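Local coordinates for protein chitinase (Paenibacillus sp. FPU-7, PDB 5GZT) that probably catalyses the random endo-hydrolysis of beta-1,4 linkages between N-acetylglucosamine units in chitin and chitodextrins, at residues V183-S188 and N202-D207; Q196-F201 and T241-K246; A210-T215 and Y255-A260. One frame throughout, in Å; residues are numbered along the deposited sequence.

Contact 1: V183-S188 and N202-D207; sequences VVKLIS and NAYGWD
Val183, Lys185 and Ile187 meet Tyr204 and Asn202 near the open end of a beta hairpin, formed by strands 184-191 and 197-203 at the edge of a four-stranded antiparallel sheet. Backbone bonds set the register. Lys185 and Asn202 are a hydrogen-bonded pair: Lys185 N donates to Asn202 O (2.8 Å), and Asn202 N returns a more bent bond to Lys185 O (2.7 Å, 134° at the hydrogen). At the hairpin's open end the pairing slackens, and Tyr204 N reaches Val183 O at 3.0 Å with a weak bond.

Between these bonds Val184 and Ala203 form a non-hydrogen-bonded pair, with both side chains on the buried face. There Val184 meets Phe201 of its own sheet and Thr259 of the sheet beyond. At the other end of the pairing, Ile187 and Ser188 both face Lys200, a classic beta bulge.

Apolar contacts on the opposite face lie nearer solvent and gather round the Tyr204 ring. Val183 CG1 comes to the ring's edge, near its plane, 4.1 Å from Tyr204 CD2. Farther round the ring, Lys185 brings up its aliphatic chain, with Lys185 CD 3.4 Å from Tyr204 CE2, at a slant that is neither face-on nor edge-on. Bends at chi3 (61°) and chi4 (48°) then turn the end of the lysine away from the segment 202-207, leaving methylenes rather than the ammonium group against the ring.

Mixed polar and apolar packing completes the face. Asn202, which also touches Glu239 of the next strand, lays its amide across the end of Ile187, with Asn202 ND2 3.2 Å from Ile187 CD1 and 3.4 Å from Ile187 CG1.

Contact 2: Q196-F201 and T241-K246; sequences QLVLKF and TFTSDK
Ser244 takes hold of the start of strand 197-203 with both its backbone and its hydroxyl. Ser244 N donates to Leu197 O in a nearly straight bond (3.0 Å, 174° at the hydrogen), while Ser244 OG accepts Leu197 N at 3.0 Å. With chi1 at 83°, the hydroxyl lies between its own N and carbonyl carbon, where it can also donate to Asp245 O (2.6 Å), approaching from above that carbonyl's plane. Were Ser244 replaced by alanine, Leu197 N would probably lose its acceptor and Asp245 O this donor, weakening the join where strand 239-243 runs out.

Gln196 extends over this end. Its NE2 makes a weak bond to Ser244 O, and its CG packs 3.6 Å from Lys246 CG, the two chains crossing.

Farther along, the regular antiparallel pairing takes over. Leu199 and Phe242 are a hydrogen-bonded pair, with Phe242 N 2.6 Å from Leu199 O. Their side chains lie alongside each other on the buried face, pointing the same way, and Leu199 CD1 approaches the Phe242 ring obliquely, 3.9 Å from Phe242 CD2. Val198 with Thr243 and Lys200 with Thr241 occupy the other face as non-hydrogen-bonded pairs. The second is tight, Lys200 CG pressing to 3.4 Å from Thr241 CG2 before the lysine leads off.

A second shell surrounds these groups: the rings of Tyr224 and Phe233 meet Phe242, and Tyr255 covers Leu199. Asn192 OD1 and Ser191 OG bind the backbone N and O of Gln196.

These two strands, the central pair of one sheet of a beta-sandwich, thus present an aromatic and aliphatic face to the interior and threonines, a valine and a lysine outward, while at the strand end a serine hydroxyl stands in for a backbone carbonyl as acceptor.

Contact 3: A210-T215 and Y255-A260; sequences ATIVLT and YSVKTA
Ile212 and Val257 lie side by side and point the same way into the interior of the sandwich, with Ile212 CG1 3.7 Å from Val257 CG2. On the same face, Leu214 slants across Tyr255: its CD2 branch comes 3.5 Å from Tyr255 CB, touching the root of that side chain. Tyr255 CG sits between its backbone N and carbonyl carbon (chi1 69°), and the ring leads away from strand 210-215, toward Leu186 and Leu199 of the facing sheet.

Thr211 and Lys258 meet on the other, partly exposed face. The lysine chain, bent at chi3, crosses the threonine obliquely so that Lys258 CE comes to a tight 3.3 Å from Thr211 CG2.

The two hydrogen-bonded pairs hold this arrangement in register. Thr211 N donates to Lys258 O (2.8 Å), and Lys258 N answers to Thr211 O at a longer 3.2 Å. Val213 N to Ser256 O and Ser256 N to Val213 O, both 2.9 Å, make the second pair.

Strand 210-215 is thereby clamped to the longer strand 251-261, with branched and aromatic side chains turned to the core and a valine among polar and amphipathic residues on the outer face; the interior closes by apolar contact, its backbone polar groups paired within the sheet.

In the fold
The three contacts build one beta-sandwich whose strand order is consistent with an immunoglobulin-like fold. Contacts 1 and 2 share strand 197-203 within one sheet, their centres about 15 Å apart; contact 3 belongs to the sheet facing it, its centre about 11 Å from that of contact 1 and 12 Å from that of contact 2. Leu186 CD2 meets Val257 CG1 (3.3 Å), Phe201 CZ meets Val257 CG2 (3.6 Å) and Phe242 CB meets Ile212 CD1 (3.4 Å), closing the core. Strand 251-261 also pairs with strand 264-284, which continues into the family 18 barrel beside strands 303-312 and 619-623. The sodium site at Glu44, Thr50, Phe52 and Ser72 involves none of these segments.

Contact 1: V183-S188 and N202-D207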
loop_
_atom_site.group_PDB
_atom_site.type_symbol
_atom_site.label_atom_id
_atom_site.label_comp_id
_atom_site.label_asym_id
_atom_site.label_seq_id
_atom_site.Cartn_x
_atom_site.Cartn_y
_atom_site.Cartn_z
ATOM N N VAL B 183 -18.726 12.710 30.975
ATOM C CA VAL B 183 -18.885 11.612 30.017
ATOM C C VAL B 183 -18.297 12.104 28.691
ATOM O O VAL B 183 -18.550 13.254 28.305
ATOM C CB VAL B 183 -20.389 11.244 29.868
ATOM C CG1 VAL B 183 -20.667 10.377 28.636
ATOM C CG2 VAL B 183 -20.891 10.565 31.136
ATOM N N VAL B 184 -17.506 11.252 28.019
ATOM C CA VAL B 184 -17.022 11.494 26.626
ATOM C C VAL B 184 -17.738 10.588 25.630
ATOM O O VAL B 184 -17.576 9.383 25.721
ATOM C CB VAL B 184 -15.500 11.201 26.475
ATOM C CG1 VAL B 184 -15.066 11.313 25.002
ATOM C CG2 VAL B 184 -14.672 12.112 27.388
ATOM N N LYS B 185 -18.505 11.160 24.697
ATOM C CA LYS B 185 -19.046 10.431 23.514
ATOM C C LYS B 185 -18.277 10.698 22.185
ATOM O O LYS B 185 -18.205 11.841 21.716
ATOM C CB LYS B 185 -20.500 10.794 23.274
ATOM C CG LYS B 185 -21.409 10.535 24.466
ATOM C CD LYS B 185 -22.880 10.837 24.153
ATOM C CE LYS B 185 -23.459 9.986 23.029
ATOM N NZ LYS B 185 -23.151 8.536 23.193
ATOM N N LEU B 186 -17.759 9.631 21.563
ATOM C CA LEU B 186 -17.097 9.700 20.233
ATOM C C LEU B 186 -18.127 9.944 19.133
ATOM O O LEU B 186 -19.107 9.211 19.060
ATOM C CB LEU B 186 -16.342 8.391 19.928
ATOM C CG LEU B 186 -15.302 7.949 20.986
ATOM C CD1 LEU B 186 -14.530 6.677 20.633
ATOM C CD2 LEU B 186 -14.341 9.085 21.329
ATOM N N ILE B 187 -17.925 10.981 18.313
ATOM C CA ILE B 187 -18.812 11.299 17.158
ATOM C C ILE B 187 -18.316 10.550 15.872
ATOM O O ILE B 187 -19.142 9.974 15.112
ATOM C CB ILE B 187 -18.916 12.860 16.940
ATOM C CG1 ILE B 187 -19.934 13.521 17.922
ATOM C CG2 ILE B 187 -19.264 13.249 15.498
ATOM C CD1 ILE B 187 -21.389 13.674 17.425
ATOM N N SER B 188 -16.986 10.563 15.643
ATOM C CA SER B 188 -16.375 10.202 14.340
ATOM C C SER B 188 -14.895 10.557 14.251
ATOM O O SER B 188 -14.359 11.321 15.079
ATOM C CB SER B 188 -17.034 10.961 13.188
ATOM O OG SER B 188 -16.568 12.313 13.198
ATOM N N ASN B 202 -18.158 14.575 21.489
ATOM C CA ASN B 202 -18.959 15.381 22.439
ATOM C C ASN B 202 -18.471 15.099 23.870
ATOM O O ASN B 202 -18.543 13.950 24.326
ATOM C CB ASN B 202 -20.465 15.079 22.317
ATOM C CG ASN B 202 -21.091 15.668 21.043
ATOM O OD1 ASN B 202 -20.856 16.838 20.676
ATOM N ND2 ASN B 202 -21.926 14.871 20.381
ATOM N N ALA B 203 -17.943 16.136 24.544
ATOM C CA ALA B 203 -17.463 16.038 25.941
ATOM C C ALA B 203 -18.413 16.777 26.890
ATOM O O ALA B 203 -18.323 17.998 27.063
ATOM C CB ALA B 203 -16.035 16.571 26.085
ATOM N N TYR B 204 -19.326 16.019 27.495
ATOM C CA TYR B 204 -20.185 16.533 28.552
ATOM C C TYR B 204 -19.305 16.783 29.787
ATOM O O TYR B 204 -18.331 16.047 30.048
ATOM C CB TYR B 204 -21.334 15.569 28.855
ATOM C CG TYR B 204 -22.148 15.142 27.633
ATOM C CD1 TYR B 204 -22.589 16.083 26.685
ATOM C CD2 TYR B 204 -22.481 13.795 27.430
ATOM C CE1 TYR B 204 -23.328 15.694 25.580
ATOM C CE2 TYR B 204 -23.215 13.402 26.329
ATOM C CZ TYR B 204 -23.637 14.353 25.410
ATOM O OH TYR B 204 -24.372 13.965 24.323
ATOM N N GLY B 205 -19.629 17.852 30.515
ATOM C CA GLY B 205 -18.805 18.315 31.628
ATOM C C GLY B 205 -17.454 18.828 31.173
ATOM O O GLY B 205 -16.419 18.535 31.800
ATOM N N TRP B 206 -17.459 19.582 30.072
ATOM C CA TRP B 206 -16.232 20.154 29.550
ATOM C C TRP B 206 -15.632 21.018 30.653
ATOM O O TRP B 206 -16.212 22.047 31.002
ATOM C CB TRP B 206 -16.471 20.997 28.269
ATOM C CG TRP B 206 -15.177 21.595 27.726
ATOM C CD1 TRP B 206 -14.886 22.925 27.534
ATOM C CD2 TRP B 206 -13.994 20.871 27.369
ATOM N NE1 TRP B 206 -13.599 23.064 27.070
ATOM C CE2 TRP B 206 -13.036 21.821 26.948
ATOM C CE3 TRP B 206 -13.655 19.507 27.346
ATOM C CZ2 TRP B 206 -11.759 21.449 26.512
ATOM C CZ3 TRP B 206 -12.387 19.139 26.919
ATOM C CH2 TRP B 206 -11.450 20.109 26.504
ATOM N N ASP B 207 -14.515 20.576 31.238
ATOM C CA ASP B 207 -13.801 21.398 32.215
ATOM C C ASP B 207 -12.421 21.719 31.681
ATOM O O ASP B 207 -11.401 21.599 32.393
ATOM C CB ASP B 207 -13.767 20.720 33.602
ATOM C CG ASP B 207 -13.182 21.625 34.737
ATOM O OD1 ASP B 207 -13.302 22.874 34.673
ATOM O OD2 ASP B 207 -12.585 21.060 35.691
#

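Contact 2: Q196-F201 and T241-K246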
loop_
_atom_site.group_PDB
_atom_site.type_symbol
_atom_site.label_atom_id
_atom_site.label_comp_id
_atom_site.label_asym_id
_atom_site.label_seq_id
_atom_site.Cartn_x
_atom_site.Cartn_y
_atom_site.Cartn_z
ATOM N N GLN B 196 -3.197 13.899 8.374
ATOM C CA GLN B 196 -3.706 14.229 9.699
ATOM C C GLN B 196 -4.833 13.334 10.129
ATOM O O GLN B 196 -5.659 12.920 9.335
ATOM C CB GLN B 196 -4.232 15.636 9.749
ATOM C CG GLN B 196 -3.128 16.636 9.587
ATOM C CD GLN B 196 -3.673 18.027 9.694
ATOM O OE1 GLN B 196 -4.598 18.382 8.983
ATOM N NE2 GLN B 196 -3.118 18.815 10.594
ATOM N N LEU B 197 -4.822 13.046 11.417
ATOM C CA LEU B 197 -5.882 12.383 12.104
ATOM C C LEU B 197 -6.735 13.446 12.840
ATOM O O LEU B 197 -6.194 14.328 13.528
ATOM C CB LEU B 197 -5.273 11.395 13.082
ATOM C CG LEU B 197 -6.226 10.452 13.787
ATOM C CD1 LEU B 197 -7.223 9.850 12.841
ATOM C CD2 LEU B 197 -5.469 9.342 14.505
ATOM N N VAL B 198 -8.050 13.378 12.637
ATOM C CA VAL B 198 -8.976 14.319 13.203
ATOM C C VAL B 198 -9.938 13.489 14.030
ATOM O O VAL B 198 -10.580 12.582 13.485
ATOM C CB VAL B 198 -9.707 15.145 12.122
ATOM C CG1 VAL B 198 -10.806 16.009 12.734
ATOM C CG2 VAL B 198 -8.717 16.063 11.413
ATOM N N LEU B 199 -10.004 13.793 15.340
ATOM C CA LEU B 199 -10.908 13.109 16.286
ATOM C C LEU B 199 -11.960 14.056 16.810
ATOM O O LEU B 199 -11.619 15.035 17.481
ATOM C CB LEU B 199 -10.116 12.576 17.452
ATOM C CG LEU B 199 -9.179 11.472 17.035
ATOM C CD1 LEU B 199 -8.143 11.185 18.109
ATOM C CD2 LEU B 199 -9.989 10.224 16.693
ATOM N N LYS B 200 -13.220 13.771 16.488
ATOM C CA LYS B 200 -14.347 14.522 17.007
ATOM C C LYS B 200 -15.114 13.722 18.037
ATOM O O LYS B 200 -15.470 12.547 17.795
ATOM C CB LYS B 200 -15.327 14.925 15.908
ATOM C CG LYS B 200 -14.813 15.993 14.951
ATOM C CD LYS B 200 -15.941 16.684 14.180
ATOM C CE LYS B 200 -16.838 15.664 13.481
ATOM N NZ LYS B 200 -17.871 16.247 12.578
ATOM N N PHE B 201 -15.392 14.403 19.160
ATOM C CA PHE B 201 -16.173 13.862 20.283
ATOM C C PHE B 201 -16.972 14.962 21.004
ATOM O O PHE B 201 -16.539 16.135 21.075
ATOM C CB PHE B 201 -15.273 13.099 21.277
ATOM C CG PHE B 201 -14.057 13.872 21.769
ATOM C CD1 PHE B 201 -12.920 14.015 20.977
ATOM C CD2 PHE B 201 -14.009 14.394 23.060
ATOM C CE1 PHE B 201 -11.776 14.693 21.446
ATOM C CE2 PHE B 201 -12.870 15.072 23.527
ATOM C CZ PHE B 201 -11.754 15.231 22.719
ATOM N N THR B 241 -12.830 18.803 18.952
ATOM C CA THR B 241 -12.187 18.143 17.812
ATOM C C THR B 241 -10.655 18.191 17.980
ATOM O O THR B 241 -10.068 19.278 18.067
ATOM C CB THR B 241 -12.588 18.806 16.470
ATOM O OG1 THR B 241 -11.898 20.054 16.344
ATOM C CG2 THR B 241 -14.100 19.036 16.369
ATOM N N PHE B 242 -10.017 17.025 18.063
ATOM C CA PHE B 242 -8.576 16.991 18.162
ATOM C C PHE B 242 -7.981 16.850 16.747
ATOM O O PHE B 242 -8.541 16.138 15.909
ATOM C CB PHE B 242 -8.138 15.864 19.079
ATOM C CG PHE B 242 -6.678 15.586 19.004
ATOM C CD1 PHE B 242 -5.774 16.414 19.650
ATOM C CD2 PHE B 242 -6.202 14.524 18.243
ATOM C CE1 PHE B 242 -4.413 16.177 19.570
ATOM C CE2 PHE B 242 -4.847 14.288 18.152
ATOM C CZ PHE B 242 -3.949 15.121 18.810
ATOM N N THR B 243 -6.855 17.513 16.496
ATOM C CA THR B 243 -6.246 17.498 15.181
ATOM C C THR B 243 -4.756 17.316 15.303
ATOM O O THR B 243 -4.071 18.217 15.743
ATOM C CB THR B 243 -6.619 18.774 14.402
ATOM O OG1 THR B 243 -8.029 18.751 14.135
ATOM C CG2 THR B 243 -5.859 18.893 13.072
ATOM N N SER B 244 -4.273 16.137 14.879
ATOM C CA SER B 244 -2.871 15.727 14.953
ATOM C C SER B 244 -2.043 16.542 14.051
ATOM O O SER B 244 -2.556 17.296 13.240
ATOM C CB SER B 244 -2.703 14.269 14.484
ATOM O OG SER B 244 -2.627 14.213 13.048
ATOM N N ASP B 245 -0.755 16.307 14.121
ATOM C CA ASP B 245 0.170 16.859 13.166
ATOM C C ASP B 245 -0.010 16.139 11.842
ATOM O O ASP B 245 -0.487 14.998 11.788
ATOM C CB ASP B 245 1.631 16.650 13.581
ATOM C CG ASP B 245 2.033 17.454 14.813
ATOM O OD1 ASP B 245 1.585 18.616 14.973
ATOM O OD2 ASP B 245 2.829 16.905 15.596
ATOM N N LYS B 246 0.432 16.818 10.788
ATOM C CA LYS B 246 0.465 16.250 9.435
ATOM C C LYS B 246 1.450 15.123 9.357
ATOM O O LYS B 246 2.416 15.068 10.136
ATOM C CB LYS B 246 0.901 17.296 8.427
ATOM C CG LYS B 246 -0.198 18.302 8.221
ATOM C CD LYS B 246 0.244 19.496 7.413
ATOM C CE LYS B 246 -0.944 20.443 7.347
ATOM N NZ LYS B 246 -0.654 21.550 6.410
#

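Contact 3: A210-T215 and Y255-A260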
loop_
_atom_site.group_PDB
_atom_site.type_symbol
_atom_site.label_atom_id
_atom_site.label_comp_id
_atom_site.label_asym_id
_atom_site.label_seq_id
_atom_site.Cartn_x
_atom_site.Cartn_y
_atom_site.Cartn_z
ATOM N N ALA B 210 -8.632 17.456 28.824
ATOM C CA ALA B 210 -8.799 16.123 28.248
ATOM C C ALA B 210 -7.445 15.621 27.799
ATOM O O ALA B 210 -6.494 16.407 27.546
ATOM C CB ALA B 210 -9.780 16.114 27.079
ATOM N N THR B 211 -7.381 14.299 27.709
ATOM C CA THR B 211 -6.133 13.585 27.444
ATOM C C THR B 211 -6.386 12.455 26.370
ATOM O O THR B 211 -7.333 11.618 26.474
ATOM C CB THR B 211 -5.439 13.179 28.800
ATOM O OG1 THR B 211 -4.833 11.883 28.710
ATOM C CG2 THR B 211 -6.426 13.221 30.015
ATOM N N ILE B 212 -5.588 12.504 25.297
ATOM C CA ILE B 212 -5.734 11.585 24.150
ATOM C C ILE B 212 -4.436 10.844 24.003
ATOM O O ILE B 212 -3.373 11.501 23.966
ATOM C CB ILE B 212 -6.034 12.340 22.842
ATOM C CG1 ILE B 212 -7.453 12.912 22.881
ATOM C CG2 ILE B 212 -5.910 11.415 21.624
ATOM C CD1 ILE B 212 -7.698 13.997 21.868
ATOM N N VAL B 213 -4.514 9.506 23.939
ATOM C CA VAL B 213 -3.326 8.691 23.618
ATOM C C VAL B 213 -3.517 8.010 22.239
ATOM O O VAL B 213 -4.561 7.399 21.976
ATOM C CB VAL B 213 -2.899 7.669 24.731
ATOM C CG1 VAL B 213 -3.649 6.332 24.660
ATOM C CG2 VAL B 213 -1.390 7.375 24.657
ATOM N N LEU B 214 -2.514 8.148 21.370
ATOM C CA LEU B 214 -2.545 7.601 20.001
ATOM C C LEU B 214 -1.558 6.485 19.967
ATOM O O LEU B 214 -0.440 6.635 20.489
ATOM C CB LEU B 214 -2.131 8.666 18.969
ATOM C CG LEU B 214 -3.060 9.872 18.843
ATOM C CD1 LEU B 214 -2.721 10.749 17.635
ATOM C CD2 LEU B 214 -4.499 9.418 18.796
ATOM N N THR B 215 -1.965 5.351 19.408
ATOM C CA THR B 215 -1.016 4.293 19.122
ATOM C C THR B 215 -0.862 4.204 17.600
ATOM O O THR B 215 -1.820 3.927 16.903
ATOM C CB THR B 215 -1.490 2.941 19.640
ATOM O OG1 THR B 215 -1.855 3.073 21.011
ATOM C CG2 THR B 215 -0.392 1.887 19.495
ATOM N N TYR B 255 -6.816 4.980 19.209
ATOM C CA TYR B 255 -6.834 6.135 20.114
ATOM C C TYR B 255 -7.675 5.890 21.390
ATOM O O TYR B 255 -8.628 5.107 21.381
ATOM C CB TYR B 255 -7.292 7.407 19.381
ATOM C CG TYR B 255 -8.741 7.394 18.972
ATOM C CD1 TYR B 255 -9.152 6.710 17.838
ATOM C CD2 TYR B 255 -9.705 8.048 19.720
ATOM C CE1 TYR B 255 -10.487 6.674 17.460
ATOM C CE2 TYR B 255 -11.044 8.023 19.347
ATOM C CZ TYR B 255 -11.434 7.340 18.219
ATOM O OH TYR B 255 -12.761 7.293 17.848
ATOM N N SER B 256 -7.277 6.559 22.476
ATOM C CA SER B 256 -8.105 6.701 23.694
ATOM C C SER B 256 -8.281 8.184 24.016
ATOM O O SER B 256 -7.331 8.999 23.887
ATOM C CB SER B 256 -7.449 6.044 24.894
ATOM O OG SER B 256 -6.273 6.772 25.221
ATOM N N VAL B 257 -9.498 8.504 24.447
ATOM C CA VAL B 257 -9.847 9.829 24.921
ATOM C C VAL B 257 -10.553 9.738 26.305
ATOM O O VAL B 257 -11.273 8.768 26.603
ATOM C CB VAL B 257 -10.680 10.595 23.837
ATOM C CG1 VAL B 257 -12.026 9.927 23.569
ATOM C CG2 VAL B 257 -10.844 12.074 24.181
ATOM N N LYS B 258 -10.292 10.743 27.143
ATOM C CA LYS B 258 -11.019 10.986 28.397
ATOM C C LYS B 258 -10.833 12.455 28.834
ATOM O O LYS B 258 -9.761 13.070 28.584
ATOM C CB LYS B 258 -10.518 10.063 29.504
ATOM C CG LYS B 258 -9.012 9.970 29.497
ATOM C CD LYS B 258 -8.396 9.470 30.788
ATOM C CE LYS B 258 -7.103 10.220 31.075
ATOM N NZ LYS B 258 -6.226 9.447 31.984
ATOM N N THR B 259 -11.899 12.977 29.466
ATOM C CA THR B 259 -11.952 14.286 30.154
ATOM C C THR B 259 -11.831 14.139 31.696
ATOM O O THR B 259 -11.842 13.028 32.240
ATOM C CB THR B 259 -13.289 15.032 29.835
ATOM O OG1 THR B 259 -14.424 14.150 29.989
ATOM C CG2 THR B 259 -13.274 15.591 28.413
ATOM N N ALA B 260 -11.715 15.266 32.400
ATOM C CA ALA B 260 -11.861 15.275 33.870
ATOM C C ALA B 260 -12.391 16.616 34.376
ATOM O O ALA B 260 -12.664 17.517 33.580
ATOM C CB ALA B 260 -10.537 14.928 34.549
#